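Local coordinates for phosphoenolpyruvate--protein phosphotransferase (Escherichia coli, PDB 5T12) that probably passes a phosphoryl group from phosphoenolpyruvate to the carrier protein NPr in the nitrogen-metabolic phosphotransferase system, this chain being the N-terminal domain of its phosphotransferase portion, at residues Ala37-Arg42 and Gly96-Trp101; Arg87-Glu92 and Lys104-Lys109. The protein carries 1 engineered substitution. One frame throughout, in Å; residues are numbered along the deposited sequence.

Contact 1. Residues Ala37-Arg42 and Gly96-Trp101; sequences ALERER and GSVAEW
E39 reaches from helix 36-61 to the start of helix 99-115, where its OE1 accepts the backbone N-H of A99 at 2.9 Å. The bond is fairly straight (156° at the hydrogen), but the N-H comes in from above the carboxylate plane, 42° out of it. The glutamate chain bends at chi2, which brings OE1 to the A99 amide. V98 holds the N-cap position, so A99 is the first residue of the helix, and the acid's negative charge would probably suit this end of the helix dipole.

The charged groups form a network. R42 sits one turn after E39, and its NH1 lies 2.7 Å from E39 OE1 in a salt bridge whose hydrogen-bond geometry is weak. Its NH2 pairs with E100 OE2; the modelled length there is too short to trust. The guanidinium and E100 carboxylate planes are 35° apart. By linking both acids, the arginine probably offsets the like charges of E39 and E100. The network joins helix 36-61 to helix 99-115 within the all-helical subdomain, which in sugar-system relatives docks the phosphocarrier.

Methyl groups pack against the charged groups. A99 CB lies 4.1 Å above one guanidinium face, toward its rim. V98 CG1 meets the edge of the same group, 3.6 Å from R42 NH1, and also touches E39 OE1 at 3.2 Å.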
loop_
_atom_site.group_PDB
_atom_site.type_symbol
_atom_site.label_atom_id
_atom_site.label_comp_id
_atom_site.label_asym_id
_atom_site.label_seq_id
_atom_site.Cartn_x
_atom_site.Cartn_y
_atom_site.Cartn_z
ATOM N N ALA A 37 -1.348 -14.274 26.510
ATOM C CA ALA A 37 -1.733 -12.924 26.907
ATOM C C ALA A 37 -1.050 -11.872 26.041
ATOM O O ALA A 37 -1.656 -10.848 25.709
ATOM C CB ALA A 37 -1.407 -12.699 28.384
ATOM N N LEU A 38 0.207 -12.109 25.661
ATOM C CA LEU A 38 0.939 -11.127 24.868
ATOM C C LEU A 38 0.394 -11.045 23.446
ATOM O O LEU A 38 0.175 -9.949 22.918
ATOM C CB LEU A 38 2.428 -11.469 24.854
ATOM C CG LEU A 38 3.292 -10.699 23.852
ATOM C CD1 LEU A 38 3.303 -9.210 24.163
ATOM C CD2 LEU A 38 4.705 -11.259 23.829
ATOM N N GLU A 39 0.172 -12.200 22.810
ATOM C CA GLU A 39 -0.321 -12.202 21.436
ATOM C C GLU A 39 -1.684 -11.535 21.326
ATOM O O GLU A 39 -1.981 -10.891 20.311
ATOM C CB GLU A 39 -0.381 -13.633 20.898
ATOM C CG GLU A 39 0.970 -14.331 20.852
ATOM C CD GLU A 39 1.991 -13.575 20.023
ATOM O OE1 GLU A 39 1.596 -12.920 19.035
ATOM O OE2 GLU A 39 3.192 -13.631 20.363
ATOM N N ARG A 40 -2.525 -11.672 22.352
ATOM C CA ARG A 40 -3.796 -10.958 22.355
ATOM C C ARG A 40 -3.583 -9.458 22.526
ATOM O O ARG A 40 -4.309 -8.650 21.937
ATOM C CB ARG A 40 -4.707 -11.502 23.454
ATOM C CG ARG A 40 -5.328 -12.851 23.133
ATOM C CD ARG A 40 -6.367 -13.240 24.174
ATOM N NE ARG A 40 -5.762 -13.604 25.451
ATOM C CZ ARG A 40 -5.490 -14.853 25.817
ATOM N NH1 ARG A 40 -5.773 -15.861 25.002
ATOM N NH2 ARG A 40 -4.938 -15.096 26.997
ATOM N N GLU A 41 -2.588 -9.069 23.327
ATOM C CA GLU A 41 -2.296 -7.651 23.504
ATOM C C GLU A 41 -1.703 -7.047 22.238
ATOM O O GLU A 41 -1.963 -5.881 21.919
ATOM C CB GLU A 41 -1.356 -7.452 24.694
ATOM C CG GLU A 41 -2.010 -7.705 26.044
ATOM C CD GLU A 41 -1.021 -7.683 27.194
ATOM O OE1 GLU A 41 0.193 -7.547 26.937
ATOM O OE2 GLU A 41 -1.461 -7.803 28.357
ATOM N N ARG A 42 -0.902 -7.824 21.503
ATOM C CA ARG A 42 -0.371 -7.342 20.233
ATOM C C ARG A 42 -1.470 -7.173 19.193
ATOM O O ARG A 42 -1.378 -6.291 18.332
ATOM C CB ARG A 42 0.697 -8.300 19.708
ATOM C CG ARG A 42 1.922 -8.445 20.592
ATOM C CD ARG A 42 2.864 -9.480 20.004
ATOM N NE ARG A 42 3.239 -9.147 18.634
ATOM C CZ ARG A 42 3.518 -10.046 17.696
ATOM N NH1 ARG A 42 3.453 -11.340 17.979
ATOM N NH2 ARG A 42 3.853 -9.654 16.475
ATOM N N GLY A 96 -3.092 -21.585 20.210
ATOM C CA GLY A 96 -1.645 -21.551 20.293
ATOM C C GLY A 96 -0.988 -20.975 19.056
ATOM O O GLY A 96 0.033 -21.492 18.593
ATOM N N SER A 97 -1.558 -19.902 18.515
ATOM C CA SER A 97 -1.047 -19.258 17.315
ATOM C C SER A 97 -0.533 -17.861 17.636
ATOM O O SER A 97 -1.053 -17.173 18.520
ATOM C CB SER A 97 -2.126 -19.169 16.230
ATOM O OG SER A 97 -2.627 -20.450 15.892
ATOM N N VAL A 98 0.502 -17.450 16.905
ATOM C CA VAL A 98 1.015 -16.091 17.017
ATOM C C VAL A 98 0.077 -15.132 16.287
ATOM O O VAL A 98 -0.713 -15.528 15.426
ATOM C CB VAL A 98 2.455 -16.012 16.476
ATOM C CG1 VAL A 98 3.113 -14.686 16.826
ATOM C CG2 VAL A 98 3.279 -17.154 17.036
ATOM N N ALA A 99 0.156 -13.850 16.658
ATOM C CA ALA A 99 -0.773 -12.854 16.130
ATOM C C ALA A 99 -0.725 -12.787 14.607
ATOM O O ALA A 99 -1.756 -12.566 13.958
ATOM C CB ALA A 99 -0.469 -11.484 16.736
ATOM N N GLU A 100 0.457 -12.977 14.017
ATOM C CA GLU A 100 0.575 -12.901 12.564
ATOM C C GLU A 100 -0.194 -14.027 11.882
ATOM O O GLU A 100 -0.894 -13.793 10.890
ATOM C CB GLU A 100 2.047 -12.929 12.150
ATOM C CG GLU A 100 2.792 -11.619 12.376
ATOM C CD GLU A 100 3.170 -11.395 13.828
ATOM O OE1 GLU A 100 2.949 -12.306 14.653
ATOM O OE2 GLU A 100 3.696 -10.308 14.146
ATOM N N TRP A 101 -0.076 -15.254 12.394
ATOM C CA TRP A 101 -0.814 -16.369 11.810
ATOM C C TRP A 101 -2.312 -16.222 12.039
ATOM O O TRP A 101 -3.116 -16.595 11.178
ATOM C CB TRP A 101 -0.307 -17.692 12.386
ATOM C CG TRP A 101 -1.068 -18.893 11.911
ATOM C CD1 TRP A 101 -2.004 -19.598 12.609
ATOM C CD2 TRP A 101 -0.960 -19.528 10.631
ATOM N NE1 TRP A 101 -2.483 -20.635 11.846
ATOM C CE2 TRP A 101 -1.858 -20.613 10.626
ATOM C CE3 TRP A 101 -0.191 -19.284 9.488
ATOM C CZ2 TRP A 101 -2.007 -21.454 9.527
ATOM C CZ3 TRP A 101 -0.339 -20.121 8.399
ATOM C CH2 TRP A 101 -1.242 -21.192 8.425
#

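Contact 2. Residues Arg87-Glu92 and Lys104-Lys109; sequences RELFAE and KTVIEK
V106 points CG1 anti to its own backbone N (chi1 170°), which turns the other methyl, CG2, onto helix 83-94. L89, with CG beside its backbone N (chi1 -62°) and CD1 extended at chi2, brings CD2 round to meet that methyl. V106 CG2 and L89 CD2 come to 3.6 Å, the two side chains crossing at about a right angle, and the same methyl rests equally near the carbonyl O of E88. L89 also packs on L43 and L47 of helix 36-61, so this apolar core is shared by three helices.

The short segments run at 129° to each other, splayed well away from antiparallel, with axes 9.5 Å apart at closest: consecutive helices of the helical subdomain, joined by a short turn. Toward that turn, the T105 methyl CG2 lies 3.7 Å from E92 CD, lodged against the carboxylate, while T105 OG1 bonds back to W101 O in its own helix. On the other side of V106, K109 bends at chi3 and chi4 to bring NZ within 3.5 Å of E88 OE2. That ion pair is long and its hydrogen bond weak, so the contact probably rests more on V106 packed against L89 and the E88 backbone than on charge.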
loop_
_atom_site.group_PDB
_atom_site.type_symbol
_atom_site.label_atom_id
_atom_site.label_comp_id
_atom_site.label_asym_id
_atom_site.label_seq_id
_atom_site.Cartn_x
_atom_site.Cartn_y
_atom_site.Cartn_z
ATOM N N ARG A 87 -12.854 -11.338 18.299
ATOM C CA ARG A 87 -13.095 -12.665 18.858
ATOM C C ARG A 87 -12.679 -13.759 17.882
ATOM O O ARG A 87 -12.208 -14.823 18.299
ATOM C CB ARG A 87 -14.567 -12.817 19.244
ATOM C CG ARG A 87 -15.028 -11.853 20.326
ATOM C CD ARG A 87 -16.449 -12.152 20.772
ATOM N NE ARG A 87 -16.536 -13.425 21.483
ATOM C CZ ARG A 87 -17.643 -13.888 22.054
ATOM N NH1 ARG A 87 -17.626 -15.057 22.680
ATOM N NH2 ARG A 87 -18.765 -13.185 22.002
ATOM N N GLU A 88 -12.853 -13.519 16.579
ATOM C CA GLU A 88 -12.344 -14.457 15.583
ATOM C C GLU A 88 -10.830 -14.585 15.677
ATOM O O GLU A 88 -10.277 -15.678 15.510
ATOM C CB GLU A 88 -12.751 -14.013 14.177
ATOM C CG GLU A 88 -14.240 -14.097 13.874
ATOM C CD GLU A 88 -14.758 -15.522 13.841
ATOM O OE1 GLU A 88 -15.021 -16.088 14.923
ATOM O OE2 GLU A 88 -14.901 -16.078 12.733
ATOM N N LEU A 89 -10.142 -13.473 15.949
ATOM C CA LEU A 89 -8.689 -13.495 16.064
ATOM C C LEU A 89 -8.239 -14.115 17.381
ATOM O O LEU A 89 -7.220 -14.814 17.423
ATOM C CB LEU A 89 -8.135 -12.077 15.922
ATOM C CG LEU A 89 -8.395 -11.383 14.581
ATOM C CD1 LEU A 89 -8.174 -9.885 14.698
ATOM C CD2 LEU A 89 -7.506 -11.968 13.495
ATOM N N PHE A 90 -8.982 -13.875 18.465
ATOM C CA PHE A 90 -8.619 -14.471 19.747
ATOM C C PHE A 90 -8.853 -15.975 19.754
ATOM O O PHE A 90 -8.169 -16.703 20.481
ATOM C CB PHE A 90 -9.404 -13.813 20.884
ATOM C CG PHE A 90 -8.828 -12.504 21.344
ATOM C CD1 PHE A 90 -7.831 -11.872 20.617
ATOM C CD2 PHE A 90 -9.271 -11.914 22.516
ATOM C CE1 PHE A 90 -7.298 -10.669 21.042
ATOM C CE2 PHE A 90 -8.738 -10.713 22.950
ATOM C CZ PHE A 90 -7.751 -10.090 22.211
ATOM N N ALA A 91 -9.812 -16.455 18.957
ATOM C CA ALA A 91 -10.057 -17.891 18.869
ATOM C C ALA A 91 -8.861 -18.628 18.285
ATOM O O ALA A 91 -8.606 -19.782 18.645
ATOM C CB ALA A 91 -11.308 -18.159 18.034
ATOM N N GLU A 92 -8.118 -17.983 17.384
ATOM C CA GLU A 92 -6.909 -18.595 16.845
ATOM C C GLU A 92 -5.744 -18.506 17.823
ATOM O O GLU A 92 -4.864 -19.373 17.808
ATOM C CB GLU A 92 -6.536 -17.943 15.512
ATOM C CG GLU A 92 -7.499 -18.264 14.380
ATOM C CD GLU A 92 -7.492 -19.736 14.008
ATOM O OE1 GLU A 92 -6.422 -20.371 14.111
ATOM O OE2 GLU A 92 -8.558 -20.260 13.619
ATOM N N LYS A 104 -3.513 -13.985 9.368
ATOM C CA LYS A 104 -3.525 -14.678 8.084
ATOM C C LYS A 104 -4.671 -15.678 8.007
ATOM O O LYS A 104 -5.314 -15.817 6.960
ATOM C CB LYS A 104 -2.185 -15.379 7.851
ATOM C CG LYS A 104 -2.110 -16.151 6.542
ATOM C CD LYS A 104 -0.728 -16.742 6.321
ATOM C CE LYS A 104 -0.634 -17.435 4.971
ATOM N NZ LYS A 104 0.753 -17.881 4.668
ATOM N N THR A 105 -4.949 -16.375 9.110
ATOM C CA THR A 105 -6.009 -17.378 9.109
ATOM C C THR A 105 -7.379 -16.734 8.928
ATOM O O THR A 105 -8.174 -17.171 8.088
ATOM C CB THR A 105 -5.965 -18.187 10.407
ATOM O OG1 THR A 105 -4.686 -18.819 10.536
ATOM C CG2 THR A 105 -7.054 -19.251 10.408
ATOM N N VAL A 106 -7.668 -15.687 9.702
ATOM C CA VAL A 106 -8.995 -15.078 9.666
ATOM C C VAL A 106 -9.235 -14.384 8.329
ATOM O O VAL A 106 -10.290 -14.551 7.707
ATOM C CB VAL A 106 -9.172 -14.107 10.846
ATOM C CG1 VAL A 106 -10.438 -13.284 10.673
ATOM C CG2 VAL A 106 -9.209 -14.875 12.158
ATOM N N ILE A 107 -8.259 -13.600 7.865
ATOM C CA ILE A 107 -8.457 -12.799 6.658
ATOM C C ILE A 107 -8.655 -13.699 5.444
ATOM O O ILE A 107 -9.568 -13.488 4.636
ATOM C CB ILE A 107 -7.283 -11.820 6.459
ATOM C CG1 ILE A 107 -7.568 -10.485 7.157
ATOM C CG2 ILE A 107 -7.016 -11.582 4.980
ATOM C CD1 ILE A 107 -7.547 -10.546 8.670
ATOM N N GLU A 108 -7.813 -14.726 5.303
ATOM C CA GLU A 108 -7.925 -15.612 4.147
ATOM C C GLU A 108 -9.210 -16.429 4.197
ATOM O O GLU A 108 -9.815 -16.705 3.154
ATOM C CB GLU A 108 -6.707 -16.529 4.061
ATOM C CG GLU A 108 -5.406 -15.794 3.777
ATOM C CD GLU A 108 -4.275 -16.722 3.381
ATOM O OE1 GLU A 108 -3.183 -16.216 3.047
ATOM O OE2 GLU A 108 -4.477 -17.954 3.396
ATOM N N LYS A 109 -9.643 -16.821 5.398
ATOM C CA LYS A 109 -10.896 -17.558 5.530
ATOM C C LYS A 109 -12.077 -16.729 5.046
ATOM O O LYS A 109 -12.963 -17.241 4.351
ATOM C CB LYS A 109 -11.100 -17.990 6.983
ATOM C CG LYS A 109 -12.488 -18.536 7.288
ATOM C CD LYS A 109 -12.485 -19.381 8.554
ATOM C CE LYS A 109 -13.517 -18.896 9.562
ATOM N NZ LYS A 109 -13.154 -17.573 10.143
#

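From the N terminus, helix 36-61 supplies 37-42 first; the chain then runs through helix 68-80 and helix 83-94 before 96-101 returns to it, closing a largely helical loop of 53 intervening residues in contact 1. Contact 2 starts inside that loop, at 87-92, and closes beyond it at 104-109 after only 11 residues, so the two cross. Both use helix 99-115, contact 1 at its start and contact 2 further along, with centres 11 Å apart. They also touch directly: F90 packs against R40, and S97 OG makes a weak hydrogen bond to E92 O. Together they tie helices 36-61, 83-94 and 99-115 to one another within the helical subdomain.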